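Local coordinates for endo-1,4-beta-xylanase D (Paenibacillus polymyxa, PDB 1W0N), which probably hydrolyses beta-1,4-xylan, and whose family 36 carbohydrate-binding module, the part modelled here, binds carbohydrate in a calcium-dependent manner, at residues 60-65 / 92-97. Sequence-based numbering, arbitrary orientation.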
loop_
_atom_site.group_PDB
_atom_site.type_symbol
_atom_site.label_atom_id
_atom_site.label_comp_id
_atom_site.label_asym_id
_atom_site.label_seq_id
_atom_site.Cartn_x
_atom_site.Cartn_y
_atom_site.Cartn_z
ATOM N N SER A 60 -7.436 -3.046 3.888
ATOM C CA SER A 60 -6.418 -4.038 4.179
ATOM C C SER A 60 -5.438 -4.122 3.018
ATOM O O SER A 60 -5.806 -3.951 1.859
ATOM C CB SER A 60 -7.028 -5.402 4.455
ATOM O OG SER A 60 -7.703 -5.459 5.700
ATOM N N VAL A 61 -4.177 -4.385 3.362
ATOM C CA VAL A 61 -3.133 -4.613 2.375
ATOM C C VAL A 61 -2.395 -5.874 2.796
ATOM O O VAL A 61 -2.004 -6.016 3.959
ATOM C CB VAL A 61 -2.161 -3.418 2.264
ATOM C CG1 VAL A 61 -0.933 -3.759 1.406
ATOM C CG2 VAL A 61 -2.887 -2.222 1.659
ATOM N N ARG A 62 -2.202 -6.799 1.835
ATOM C CA ARG A 62 -1.317 -7.928 2.056
ATOM C C ARG A 62 0.082 -7.521 1.594
ATOM O O ARG A 62 0.247 -7.024 0.478
ATOM C CB ARG A 62 -1.795 -9.171 1.305
ATOM C CG ARG A 62 -0.915 -10.378 1.564
ATOM C CD ARG A 62 -1.539 -11.664 1.068
ATOM N NE ARG A 62 -0.788 -12.843 1.479
ATOM C CZ ARG A 62 -0.094 -13.663 0.686
ATOM N NH1 ARG A 62 0.081 -13.410 -0.606
ATOM N NH2 ARG A 62 0.451 -14.771 1.211
ATOM N N GLY A 63 1.058 -7.697 2.480
ATOM C CA GLY A 63 2.406 -7.258 2.203
ATOM C C GLY A 63 3.421 -8.039 3.017
ATOM O O GLY A 63 3.073 -8.903 3.818
ATOM N N ALA A 64 4.695 -7.700 2.795
ATOM C CA ALA A 64 5.793 -8.331 3.516
ATOM C C ALA A 64 6.970 -7.384 3.530
ATOM O O ALA A 64 7.034 -6.432 2.748
ATOM C CB ALA A 64 6.188 -9.662 2.858
ATOM N N SER A 65 7.923 -7.658 4.425
ATOM C CA SER A 65 9.186 -6.952 4.451
ATOM C C SER A 65 10.251 -7.725 3.670
ATOM O O SER A 65 10.211 -8.958 3.591
ATOM C CB SER A 65 9.633 -6.827 5.909
ATOM O OG SER A 65 10.876 -6.147 5.980
ATOM N N PRO A 92 4.423 -12.921 4.331
ATOM C CA PRO A 92 3.308 -11.998 4.097
ATOM C C PRO A 92 2.229 -12.080 5.169
ATOM O O PRO A 92 1.877 -13.165 5.636
ATOM C CB PRO A 92 2.748 -12.436 2.739
ATOM C CG PRO A 92 3.935 -13.096 2.049
ATOM C CD PRO A 92 4.655 -13.808 3.168
ATOM N N THR A 93 1.669 -10.918 5.495
ATOM C CA THR A 93 0.478 -10.836 6.315
ATOM C C THR A 93 -0.473 -9.804 5.724
ATOM O O THR A 93 -0.084 -8.950 4.941
ATOM C CB THR A 93 0.751 -10.442 7.778
ATOM O OG1 THR A 93 1.200 -9.081 7.846
ATOM C CG2 THR A 93 1.807 -11.323 8.464
ATOM N N VAL A 94 -1.740 -9.902 6.169
ATOM C CA VAL A 94 -2.731 -8.898 5.869
ATOM C C VAL A 94 -2.775 -7.918 7.053
ATOM O O VAL A 94 -3.031 -8.317 8.197
ATOM C CB VAL A 94 -4.117 -9.524 5.619
ATOM C CG1 VAL A 94 -5.181 -8.451 5.444
ATOM C CG2 VAL A 94 -4.087 -10.452 4.404
ATOM N N GLN A 95 -2.515 -6.654 6.759
ATOM C CA GLN A 95 -2.568 -5.577 7.739
ATOM C C GLN A 95 -3.760 -4.688 7.406
ATOM O O GLN A 95 -4.178 -4.598 6.255
ATOM C CB GLN A 95 -1.254 -4.799 7.722
ATOM C CG GLN A 95 -0.064 -5.649 8.149
ATOM C CD GLN A 95 -0.099 -6.035 9.615
ATOM O OE1 GLN A 95 -0.520 -5.226 10.474
ATOM N NE2 GLN A 95 0.367 -7.218 9.926
ATOM N N THR A 96 -4.296 -4.017 8.439
ATOM C CA THR A 96 -5.562 -3.334 8.317
ATOM C C THR A 96 -5.533 -1.959 8.990
ATOM O O THR A 96 -4.959 -1.786 10.066
ATOM C CB THR A 96 -6.666 -4.205 8.969
ATOM O OG1 THR A 96 -6.714 -5.472 8.278
ATOM C CG2 THR A 96 -8.056 -3.583 8.860
ATOM N N LEU A 97 -6.205 -1.013 8.320
ATOM C CA LEU A 97 -6.588 0.278 8.869
ATOM C C LEU A 97 -8.109 0.317 8.847
ATOM O O LEU A 97 -8.719 0.272 7.780
ATOM C CB LEU A 97 -6.052 1.420 8.002
ATOM C CG LEU A 97 -4.536 1.619 8.036
ATOM C CD1 LEU A 97 -4.079 2.560 6.927
ATOM C CD2 LEU A 97 -4.134 2.171 9.408
#
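Val-61 and Gly-63 pair with Gln-95 and Thr-93 as hydrogen-bonded antiparallel pairs, joining strands 56-65 and 93-101 within one sheet of the module's beta-sandwich. Four backbone bonds hold the ladder; the straightest, from Gln-95 N to Val-61 O (2.9 Å), has an N-H...O angle of 174°. CA-H groups of the intervening and flanking residues (Ser-60, Arg-62, Pro-92, Val-94) add contacts to the same carbonyls, Arg-62 CA lying 3.3 Å from Thr-93 O. On the face that carries Ser-60, Arg-62, Val-94 and Thr-96, the side chains of the non-hydrogen-bonded pair Ser-60/Thr-96 themselves hydrogen-bond, Ser-60 OG to Thr-96 OG1 at 2.8 Å. Both oxygens stand anti to their own carbonyl carbon (chi1 -71° and -60°), which turns them toward each other across the strands. Val-94 packs beside this pair, its CG1 3.7 Å from Ser-60 CB, while CG2 faces Arg-62 CB. Arg-62 runs out extended and passes its guanidinium across Pro-92, whose CB sits over one face near the rim, 3.6 Å from NH2. NH1 makes a salt bridge to Asp-125, a calcium ligand, tying this edge of the contact to the metal site. Val-61 points to the other face and packs on Phe-85 and Phe-87 of strand 80-88 in the second sheet. There the Gln-95 chain bends at chi2 and brings NE2 back to Thr-93 OG1 at 2.9 Å, with the acceptor in the amide plane.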